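Local structure of thymine dioxygenase (Neurospora crassa, 5C3Q) at residues D228-L233 and V284-Y289; L194-V199 and V211-H216; T223-D228 and S290-C295. The protein hydroxylates the methyl group of thymine, probably by the metal- and 2-oxoglutarate-dependent chemistry general to its dioxygenase family. All coordinates share one frame; numbering follows the deposited sequence.

Contact 1. Residues D228-L233 and V284-Y289; sequences DSRGGL and VHPPRY. With AKG (2-oxoglutaric acid), chain F.
D228, just past the end of strand 222-227, faces Y289 on strand 284-295 with their CA atoms 6.0 Å apart, and one long backbone bond joins them, D228 N to Y289 O at 3.3 Å. The complementary bond uses a side chain instead: Y289 N donates to D228 OD2 at 2.8 Å, almost straight (176°) but from above the carboxylate plane. Meanwhile D228 OD1 accepts from R230 N, closing an Asx turn. An aspartate suits this corner because its two oxygens serve two different backbone N-H groups. G231 and G232 follow, both at backbone angles that favour glycine.

Bent at chi2 (-56°), the chain of R230 brings its guanidinium over P286, whose CB lies 3.5 Å above the centre of the plane, while R230 NE bonds to P287 O at 3.1 Å and water 2 links NH2 to the same carbonyl. R288, a 2-oxoglutarate-binding residue on a strand of the double-stranded beta-helix, instead runs extended past R230 and G231 to the ligand. Its NH1 reaches O4 at 2.9 Å and its NH2 reaches O3 at 2.8 Å; NH2 also bonds to Q227 OE1, which helps fix the guanidinium, and water 1 ties NE to G231 N and D228 O.

Around this corner, Y289 stacks on H195 of strand 190-200 and touches helix 57-71, while R288 packs on Y196 and L233 on L225.

Contact 2. Residues L194-V199 and V211-H216; sequences LHYPAV and VRAGEH. With NI (nickel (II) ion), chain E; AKG (2-oxoglutaric acid), chain F.
R212 passes its aliphatic chain across Y196 at a slant, CB 3.5 Å from Y196 CD2, with one face of its guanidinium over Y196 CB. Extended from CG to NE, the arginine carries its charged end to the break within strand 190-200, at P197 and A198. There R212 NH2 donates to P197 O at 3.2 Å, an oxygen lying in the guanidinium plane though met from above its own carbonyl plane, and water 3 bridges R212 NE to the same oxygen. V199 CG1 packs beside this end, and NH2 also bonds to P286 O, its strongest polar partner. An arginine fits because its long chain covers a tyrosine while its several N-H groups reach backbone carbonyls of two segments.

The backbone O of R212 sits at the ring edge of Y196, 3.4 Å from CE2. Next comes A213, which with R212 forms a classic beta bulge facing V275; its small CB meets Y196 OH at 3.8 Å, and this hydroxyl donates to O4 of 2-oxoglutarate at 2.7 Å.

G214 contributes its carbonyl: H216 ND1 donates to G214 O at 2.7 Å (154°), in the carbonyl plane. This bond fixes the imidazole's rotation and leaves NE2 to bind nickel at 2.2 Å. D218 and H273 complete the facial triad of this family, and O1 and O5 of 2-oxoglutarate and water 4 fill the remaining positions.

Strand 213-216, at the edge of the smaller sheet, pairs with strand 273-275, whereas strand 190-200 lies between 284-295 and 121-125 in the large one.

Contact 3. Residues T223-D228 and S290-C295; sequences TLLFQD and SIAYFC. With TDR (thymine), chain G; AKG (2-oxoglutaric acid), chain F.
O4 of 2-oxoglutarate is gripped by three donors, S290 OG at 2.7 Å beside Y196 and R288. S290, paired with Q227 across the strands, has its OG between backbone N and carbonyl carbon (chi1 65°), pointing to the ligand. L225 adds an apolar wall: CG lies anti to the backbone N (chi1 -177°), and CD2 comes 3.3 Å from the ligand's O3. A292, small enough to let the ligand lie over it, meets L225 CD1 through its CB at 4.0 Å.

The two strands run antiparallel at 171°, joined by four backbone bonds between L224 and Y293 and between F226 and I291, such as Y293 N to L224 O at 2.8 Å. They belong to the double-stranded beta-helix of this family, where the face bearing T223, L225, S290, A292 and F294 lines one side of the active site, between the two sheets. On the other face, L224 packs on Y293, L224 CD1 touching Y293 CD2 at 3.9 Å, and F226 on I291; helix 147-173 meets F226 and Y293, and helix 57-71 F226 and I291.

Along the same strand, at F294, thymine C4 lies 3.4 Å above the ring centre, a flat aromatic matched to a flat base. T223 OG1 meets the edge of that phenyl, 3.4 Å from F294 CD1, and hydrogen-bonds to the metal ligand D218, a second-shell tie to the nickel site.

Overall arrangement
All three contacts converge on 2-oxoglutarate: contacts 1, 2 and 3 share its distal carboxylate, contact 2 adds the metal at its other end, and contact 3 reaches thymine. Contacts 1 and 3 lie on strand 284-295 and also share D228, and contact 2 uses the neighbouring strand 190-200. The centre of contact 1 lies about 9 Å from that of contact 2 and about 14 Å from that of contact 3. Probable hydrogen bonds join them: R288 O to Y196 N at 2.7 Å between contacts 1 and 2, R288 NH2 to Q227 OE1 at 3.0 Å between contacts 1 and 3, and L194 N to S290 O at 2.9 Å between contacts 2 and 3.

Contact 1. Residues D228-L233 and V284-Y289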
loop_
_atom_site.group_PDB
_atom_site.type_symbol
_atom_site.label_atom_id
_atom_site.label_comp_id
_atom_site.label_asym_id
_atom_site.label_seq_id
_atom_site.Cartn_x
_atom_site.Cartn_y
_atom_site.Cartn_z
ATOM N N ASP A 228 12.011 4.233 0.600
ATOM C CA ASP A 228 13.423 4.608 0.638
ATOM C C ASP A 228 13.961 4.372 2.057
ATOM O O ASP A 228 13.313 3.697 2.857
ATOM C CB ASP A 228 13.637 6.058 0.143
ATOM C CG ASP A 228 12.979 7.113 1.036
ATOM O OD1 ASP A 228 12.546 6.808 2.172
ATOM O OD2 ASP A 228 12.892 8.276 0.582
ATOM N N SER A 229 15.132 4.921 2.368
ATOM C CA SER A 229 15.814 4.625 3.629
ATOM C C SER A 229 15.538 5.629 4.756
ATOM O O SER A 229 16.179 5.558 5.806
ATOM C CB SER A 229 17.324 4.551 3.375
ATOM O OG SER A 229 17.819 5.809 2.944
ATOM N N ARG A 230 14.596 6.553 4.553
ATOM C CA ARG A 230 14.338 7.618 5.540
ATOM C C ARG A 230 13.710 7.121 6.835
ATOM O O ARG A 230 14.039 7.614 7.912
ATOM C CB ARG A 230 13.418 8.698 4.958
ATOM C CG ARG A 230 13.956 9.413 3.733
ATOM C CD ARG A 230 15.315 10.037 3.985
ATOM N NE ARG A 230 15.744 10.846 2.849
ATOM C CZ ARG A 230 16.986 11.282 2.659
ATOM N NH1 ARG A 230 17.954 10.988 3.524
ATOM N NH2 ARG A 230 17.265 12.011 1.588
ATOM N N GLY A 231 12.790 6.167 6.723
ATOM C CA GLY A 231 12.052 5.675 7.882
ATOM C C GLY A 231 10.810 6.506 8.162
ATOM O O GLY A 231 10.571 7.521 7.503
ATOM N N GLY A 232 10.024 6.071 9.147
ATOM C CA GLY A 232 8.788 6.756 9.524
ATOM C C GLY A 232 7.560 5.862 9.498
ATOM O O GLY A 232 6.584 6.136 10.193
ATOM N N LEU A 233 7.602 4.800 8.694
ATOM C CA LEU A 233 6.500 3.841 8.626
ATOM C C LEU A 233 6.400 3.055 9.929
ATOM O O LEU A 233 7.401 2.562 10.443
ATOM C CB LEU A 233 6.681 2.876 7.452
ATOM C CG LEU A 233 5.639 1.757 7.331
ATOM C CD1 LEU A 233 4.254 2.310 7.038
ATOM C CD2 LEU A 233 6.051 0.762 6.260
ATOM N N VAL A 284 16.032 19.126 10.490
ATOM C CA VAL A 284 15.251 19.030 9.265
ATOM C C VAL A 284 15.188 17.578 8.803
ATOM O O VAL A 284 16.220 16.913 8.669
ATOM C CB VAL A 284 15.867 19.886 8.140
ATOM C CG1 VAL A 284 14.989 19.862 6.892
ATOM C CG2 VAL A 284 16.067 21.321 8.606
ATOM N N HIS A 285 13.975 17.091 8.562
ATOM C CA HIS A 285 13.784 15.773 7.973
ATOM C C HIS A 285 13.823 15.913 6.457
ATOM O O HIS A 285 13.048 16.683 5.896
ATOM C CB HIS A 285 12.456 15.175 8.422
ATOM C CG HIS A 285 12.366 14.978 9.900
ATOM N ND1 HIS A 285 13.217 14.139 10.587
ATOM C CD2 HIS A 285 11.542 15.522 10.826
ATOM C CE1 HIS A 285 12.917 14.170 11.874
ATOM N NE2 HIS A 285 11.904 15.000 12.044
ATOM N N PRO A 286 14.734 15.190 5.784
ATOM C CA PRO A 286 14.784 15.313 4.322
ATOM C C PRO A 286 13.521 14.768 3.644
ATOM O O PRO A 286 12.678 14.171 4.311
ATOM C CB PRO A 286 16.009 14.476 3.925
ATOM C CG PRO A 286 16.726 14.148 5.192
ATOM C CD PRO A 286 15.717 14.219 6.292
ATOM N N PRO A 287 13.385 14.980 2.324
ATOM C CA PRO A 287 12.232 14.417 1.622
ATOM C C PRO A 287 12.186 12.891 1.719
ATOM O O PRO A 287 13.230 12.242 1.644
ATOM C CB PRO A 287 12.459 14.851 0.168
ATOM C CG PRO A 287 13.389 16.014 0.248
ATOM C CD PRO A 287 14.272 15.722 1.413
ATOM N N ARG A 288 10.991 12.336 1.909
ATOM C CA ARG A 288 10.792 10.890 1.886
ATOM C C ARG A 288 9.963 10.498 0.660
ATOM O O ARG A 288 8.924 11.107 0.372
ATOM C CB ARG A 288 10.107 10.409 3.172
ATOM C CG ARG A 288 9.705 8.939 3.170
ATOM C CD ARG A 288 9.307 8.458 4.555
ATOM N NE ARG A 288 9.125 7.007 4.607
ATOM C CZ ARG A 288 8.024 6.351 4.234
ATOM N NH1 ARG A 288 6.965 7.002 3.763
ATOM N NH2 ARG A 288 7.985 5.024 4.329
ATOM N N TYR A 289 10.435 9.484 -0.058
ATOM C CA TYR A 289 9.714 8.928 -1.195
ATOM C C TYR A 289 9.314 7.504 -0.899
ATOM O O TYR A 289 10.110 6.711 -0.391
ATOM C CB TYR A 289 10.575 8.942 -2.454
ATOM C CG TYR A 289 10.896 10.327 -2.930
ATOM C CD1 TYR A 289 10.020 11.014 -3.759
ATOM C CD2 TYR A 289 12.070 10.959 -2.538
ATOM C CE1 TYR A 289 10.304 12.297 -4.191
ATOM C CE2 TYR A 289 12.368 12.242 -2.966
ATOM C CZ TYR A 289 11.481 12.905 -3.792
ATOM O OH TYR A 289 11.768 14.178 -4.217
HETATM C C1 AKG F . -0.446 4.316 1.973
HETATM O O1 AKG F . -1.521 3.677 2.123
HETATM O O2 AKG F . -0.297 5.137 1.045
HETATM C C2 AKG F . 0.662 4.103 2.917
HETATM O O5 AKG F . 0.481 3.428 3.927
HETATM C C3 AKG F . 2.017 4.726 2.636
HETATM C C4 AKG F . 3.056 4.247 3.646
HETATM C C5 AKG F . 4.431 4.789 3.330
HETATM O O3 AKG F . 5.417 4.144 3.743
HETATM O O4 AKG F . 4.552 5.854 2.688
HETATM O O HOH W 1 11.459 5.149 4.469
HETATM O O HOH W 2 15.092 11.934 -0.339
#

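Contact 2. Residues L194-V199 and V211-H216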
loop_
_atom_site.group_PDB
_atom_site.type_symbol
_atom_site.label_atom_id
_atom_site.label_comp_id
_atom_site.label_asym_id
_atom_site.label_seq_id
_atom_site.Cartn_x
_atom_site.Cartn_y
_atom_site.Cartn_z
ATOM N N LEU A 194 4.255 8.471 -3.871
ATOM C CA LEU A 194 4.181 9.331 -2.690
ATOM C C LEU A 194 5.452 10.143 -2.505
ATOM O O LEU A 194 6.564 9.626 -2.630
ATOM C CB LEU A 194 3.933 8.498 -1.433
ATOM C CG LEU A 194 2.512 7.955 -1.266
ATOM C CD1 LEU A 194 2.498 6.686 -0.422
ATOM C CD2 LEU A 194 1.614 9.022 -0.662
ATOM N N HIS A 195 5.269 11.420 -2.192
ATOM C CA HIS A 195 6.362 12.297 -1.827
ATOM C C HIS A 195 5.988 13.031 -0.545
ATOM O O HIS A 195 4.968 13.716 -0.483
ATOM C CB HIS A 195 6.656 13.281 -2.962
ATOM C CG HIS A 195 7.569 14.398 -2.572
ATOM N ND1 HIS A 195 7.237 15.722 -2.748
ATOM C CD2 HIS A 195 8.799 14.389 -2.005
ATOM C CE1 HIS A 195 8.225 16.483 -2.314
ATOM N NE2 HIS A 195 9.184 15.699 -1.856
ATOM N N TYR A 196 6.808 12.853 0.485
ATOM C CA TYR A 196 6.631 13.549 1.749
ATOM C C TYR A 196 7.705 14.634 1.805
ATOM O O TYR A 196 8.874 14.324 2.022
ATOM C CB TYR A 196 6.783 12.577 2.921
ATOM C CG TYR A 196 5.827 11.403 2.898
ATOM C CD1 TYR A 196 6.148 10.223 2.231
ATOM C CD2 TYR A 196 4.601 11.469 3.551
ATOM C CE1 TYR A 196 5.267 9.147 2.209
ATOM C CE2 TYR A 196 3.723 10.399 3.543
ATOM C CZ TYR A 196 4.059 9.240 2.871
ATOM O OH TYR A 196 3.179 8.183 2.872
ATOM N N PRO A 197 7.326 15.907 1.576
ATOM C CA PRO A 197 8.334 16.971 1.496
ATOM C C PRO A 197 9.231 17.093 2.728
ATOM O O PRO A 197 8.835 16.719 3.836
ATOM C CB PRO A 197 7.497 18.249 1.340
ATOM C CG PRO A 197 6.208 17.794 0.757
ATOM C CD PRO A 197 5.968 16.419 1.314
ATOM N N ALA A 198 10.438 17.608 2.515
ATOM C CA ALA A 198 11.331 17.932 3.612
ATOM C C ALA A 198 10.570 18.815 4.585
ATOM O O ALA A 198 9.861 19.730 4.170
ATOM C CB ALA A 198 12.570 18.652 3.099
ATOM N N VAL A 199 10.694 18.526 5.875
ATOM C CA VAL A 199 9.961 19.269 6.892
ATOM C C VAL A 199 10.811 19.429 8.149
ATOM O O VAL A 199 11.519 18.504 8.550
ATOM C CB VAL A 199 8.610 18.585 7.219
ATOM C CG1 VAL A 199 8.807 17.128 7.633
ATOM C CG2 VAL A 199 7.847 19.363 8.285
ATOM N N VAL A 211 1.205 14.369 11.429
ATOM C CA VAL A 211 1.903 13.200 10.866
ATOM C C VAL A 211 2.176 13.363 9.371
ATOM O O VAL A 211 1.745 14.336 8.750
ATOM C CB VAL A 211 1.139 11.881 11.128
ATOM C CG1 VAL A 211 1.041 11.617 12.622
ATOM C CG2 VAL A 211 -0.248 11.898 10.495
ATOM N N ARG A 212 2.925 12.417 8.809
ATOM C CA ARG A 212 3.175 12.384 7.372
ATOM C C ARG A 212 2.058 11.622 6.652
ATOM O O ARG A 212 1.620 12.037 5.581
ATOM C CB ARG A 212 4.560 11.792 7.070
ATOM C CG ARG A 212 5.649 12.856 7.023
ATOM C CD ARG A 212 7.031 12.287 6.735
ATOM N NE ARG A 212 7.919 13.304 6.168
ATOM C CZ ARG A 212 9.236 13.182 6.015
ATOM N NH1 ARG A 212 9.875 12.079 6.395
ATOM N NH2 ARG A 212 9.923 14.181 5.475
ATOM N N ALA A 213 1.605 10.518 7.246
ATOM C CA ALA A 213 0.420 9.792 6.769
ATOM C C ALA A 213 -0.396 9.279 7.951
ATOM O O ALA A 213 0.120 8.541 8.787
ATOM C CB ALA A 213 0.816 8.635 5.866
ATOM N N GLY A 214 -1.671 9.665 8.010
ATOM C CA GLY A 214 -2.551 9.274 9.111
ATOM C C GLY A 214 -2.763 7.774 9.206
ATOM O O GLY A 214 -2.701 7.064 8.199
ATOM N N GLU A 215 -3.010 7.291 10.422
ATOM C CA GLU A 215 -3.254 5.874 10.647
ATOM C C GLU A 215 -4.463 5.380 9.850
ATOM O O GLU A 215 -5.475 6.075 9.720
ATOM C CB GLU A 215 -3.418 5.561 12.141
ATOM C CG GLU A 215 -4.625 6.191 12.824
ATOM C CD GLU A 215 -4.741 5.780 14.283
ATOM O OE1 GLU A 215 -3.698 5.595 14.939
ATOM O OE2 GLU A 215 -5.880 5.654 14.783
ATOM N N HIS A 216 -4.339 4.177 9.304
ATOM C CA HIS A 216 -5.385 3.608 8.473
ATOM C C HIS A 216 -5.110 2.137 8.218
ATOM O O HIS A 216 -4.030 1.632 8.541
ATOM C CB HIS A 216 -5.419 4.333 7.131
ATOM C CG HIS A 216 -4.165 4.160 6.345
ATOM N ND1 HIS A 216 -2.987 4.789 6.682
ATOM C CD2 HIS A 216 -3.887 3.390 5.269
ATOM C CE1 HIS A 216 -2.042 4.432 5.835
ATOM N NE2 HIS A 216 -2.560 3.583 4.970
HETATM NI NI NI E . -1.346 2.156 3.797
HETATM C C1 AKG F . -0.446 4.316 1.973
HETATM O O1 AKG F . -1.521 3.677 2.123
HETATM O O2 AKG F . -0.297 5.137 1.045
HETATM C C2 AKG F . 0.662 4.103 2.917
HETATM O O5 AKG F . 0.481 3.428 3.927
HETATM C C3 AKG F . 2.017 4.726 2.636
HETATM C C4 AKG F . 3.056 4.247 3.646
HETATM C C5 AKG F . 4.431 4.789 3.330
HETATM O O3 AKG F . 5.417 4.144 3.743
HETATM O O4 AKG F . 4.552 5.854 2.688
HETATM O O HOH W 3 6.612 15.563 4.929
HETATM O O HOH W 4 -0.028 0.918 2.528
#

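Contact 3. Residues T223-D228 and S290-C295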
loop_
_atom_site.group_PDB
_atom_site.type_symbol
_atom_site.label_atom_id
_atom_site.label_comp_id
_atom_site.label_asym_id
_atom_site.label_seq_id
_atom_site.Cartn_x
_atom_site.Cartn_y
_atom_site.Cartn_z
ATOM N N THR A 223 -0.960 -4.790 -0.524
ATOM C CA THR A 223 -0.265 -3.597 -0.947
ATOM C C THR A 223 1.213 -3.920 -1.012
ATOM O O THR A 223 1.753 -4.554 -0.103
ATOM C CB THR A 223 -0.498 -2.420 0.020
ATOM O OG1 THR A 223 -1.893 -2.125 0.085
ATOM C CG2 THR A 223 0.258 -1.165 -0.437
ATOM N N LEU A 224 1.849 -3.513 -2.107
ATOM C CA LEU A 224 3.289 -3.635 -2.257
ATOM C C LEU A 224 3.847 -2.256 -1.973
ATOM O O LEU A 224 3.611 -1.327 -2.745
ATOM C CB LEU A 224 3.654 -4.084 -3.675
ATOM C CG LEU A 224 2.920 -5.325 -4.185
ATOM C CD1 LEU A 224 3.207 -5.549 -5.660
ATOM C CD2 LEU A 224 3.296 -6.549 -3.367
ATOM N N LEU A 225 4.553 -2.120 -0.855
ATOM C CA LEU A 225 5.093 -0.832 -0.431
ATOM C C LEU A 225 6.604 -0.796 -0.587
ATOM O O LEU A 225 7.332 -1.519 0.097
ATOM C CB LEU A 225 4.712 -0.526 1.022
ATOM C CG LEU A 225 5.205 0.853 1.479
ATOM C CD1 LEU A 225 4.342 1.963 0.901
ATOM C CD2 LEU A 225 5.237 0.940 2.991
ATOM N N PHE A 226 7.062 0.052 -1.501
ATOM C CA PHE A 226 8.477 0.285 -1.727
ATOM C C PHE A 226 8.829 1.586 -1.011
ATOM O O PHE A 226 8.276 2.641 -1.336
ATOM C CB PHE A 226 8.760 0.412 -3.227
ATOM C CG PHE A 226 8.290 -0.764 -4.041
ATOM C CD1 PHE A 226 6.980 -0.833 -4.500
ATOM C CD2 PHE A 226 9.160 -1.790 -4.369
ATOM C CE1 PHE A 226 6.542 -1.907 -5.257
ATOM C CE2 PHE A 226 8.728 -2.877 -5.122
ATOM C CZ PHE A 226 7.419 -2.934 -5.567
ATOM N N GLN A 227 9.716 1.516 -0.019
ATOM C CA GLN A 227 10.124 2.713 0.720
ATOM C C GLN A 227 11.621 2.959 0.560
ATOM O O GLN A 227 12.399 2.017 0.373
ATOM C CB GLN A 227 9.738 2.615 2.205
ATOM C CG GLN A 227 10.430 1.519 3.009
ATOM C CD GLN A 227 10.036 1.528 4.484
ATOM O OE1 GLN A 227 9.613 2.551 5.021
ATOM N NE2 GLN A 227 10.189 0.386 5.146
ATOM N N ASP A 228 12.011 4.233 0.600
ATOM C CA ASP A 228 13.423 4.608 0.638
ATOM C C ASP A 228 13.961 4.372 2.057
ATOM O O ASP A 228 13.313 3.697 2.857
ATOM C CB ASP A 228 13.637 6.058 0.143
ATOM C CG ASP A 228 12.979 7.113 1.036
ATOM O OD1 ASP A 228 12.546 6.808 2.172
ATOM O OD2 ASP A 228 12.892 8.276 0.582
ATOM N N SER A 290 8.068 7.184 -1.216
ATOM C CA SER A 290 7.623 5.805 -1.227
ATOM C C SER A 290 6.672 5.592 -2.392
ATOM O O SER A 290 6.180 6.551 -3.007
ATOM C CB SER A 290 6.953 5.430 0.101
ATOM O OG SER A 290 5.760 6.163 0.303
ATOM N N ILE A 291 6.445 4.323 -2.704
ATOM C CA ILE A 291 5.506 3.933 -3.730
ATOM C C ILE A 291 4.632 2.828 -3.150
ATOM O O ILE A 291 5.135 1.766 -2.757
ATOM C CB ILE A 291 6.227 3.434 -5.000
ATOM C CG1 ILE A 291 7.187 4.511 -5.523
ATOM C CG2 ILE A 291 5.207 3.044 -6.064
ATOM C CD1 ILE A 291 8.014 4.095 -6.721
ATOM N N ALA A 292 3.333 3.093 -3.079
ATOM C CA ALA A 292 2.361 2.096 -2.657
ATOM C C ALA A 292 1.617 1.581 -3.876
ATOM O O ALA A 292 0.904 2.336 -4.548
ATOM C CB ALA A 292 1.386 2.689 -1.658
ATOM N N TYR A 293 1.786 0.295 -4.168
ATOM C CA TYR A 293 1.023 -0.346 -5.221
ATOM C C TYR A 293 -0.132 -1.127 -4.589
ATOM O O TYR A 293 0.054 -2.223 -4.042
ATOM C CB TYR A 293 1.927 -1.244 -6.065
ATOM C CG TYR A 293 1.263 -1.807 -7.298
ATOM C CD1 TYR A 293 1.239 -1.090 -8.487
ATOM C CD2 TYR A 293 0.668 -3.061 -7.275
ATOM C CE1 TYR A 293 0.638 -1.605 -9.622
ATOM C CE2 TYR A 293 0.066 -3.590 -8.405
ATOM C CZ TYR A 293 0.054 -2.857 -9.578
ATOM O OH TYR A 293 -0.543 -3.373 -10.706
ATOM N N PHE A 294 -1.323 -0.539 -4.646
ATOM C CA PHE A 294 -2.519 -1.153 -4.073
ATOM C C PHE A 294 -3.039 -2.220 -5.021
ATOM O O PHE A 294 -3.440 -1.916 -6.151
ATOM C CB PHE A 294 -3.612 -0.106 -3.847
ATOM C CG PHE A 294 -3.214 0.998 -2.910
ATOM C CD1 PHE A 294 -2.851 0.712 -1.604
ATOM C CD2 PHE A 294 -3.219 2.318 -3.326
ATOM C CE1 PHE A 294 -2.494 1.724 -0.730
ATOM C CE2 PHE A 294 -2.866 3.335 -2.459
ATOM C CZ PHE A 294 -2.501 3.039 -1.160
ATOM N N CYS A 295 -3.010 -3.469 -4.569
ATOM C CA CYS A 295 -3.563 -4.570 -5.340
ATOM C C CYS A 295 -4.998 -4.841 -4.912
ATOM O O CYS A 295 -5.322 -4.816 -3.716
ATOM C CB CYS A 295 -2.728 -5.827 -5.172
ATOM S SG CYS A 295 -0.973 -5.609 -5.528
HETATM N N1 TDR G . -6.317 4.239 -1.956
HETATM C C2 TDR G . -6.571 2.943 -2.543
HETATM O O2 TDR G . -6.925 2.863 -3.704
HETATM N N3 TDR G . -6.399 1.748 -1.751
HETATM C C4 TDR G . -5.977 1.832 -0.390
HETATM O O4 TDR G . -5.841 0.803 0.248
HETATM C C5 TDR G . -5.719 3.147 0.218
HETATM C CM5 TDR G . -5.280 3.299 1.640
HETATM C C6 TDR G . -5.902 4.352 -0.596
HETATM C C1 AKG F . -0.446 4.316 1.973
HETATM O O1 AKG F . -1.521 3.677 2.123
HETATM O O2 AKG F . -0.297 5.137 1.045
HETATM C C2 AKG F . 0.662 4.103 2.917
HETATM O O5 AKG F . 0.481 3.428 3.927
HETATM C C3 AKG F . 2.017 4.726 2.636
HETATM C C4 AKG F . 3.056 4.247 3.646
HETATM C C5 AKG F . 4.431 4.789 3.330
HETATM O O3 AKG F . 5.417 4.144 3.743
HETATM O O4 AKG F . 4.552 5.854 2.688
HETATM O O HOH W 5 -4.739 -2.792 -1.370
#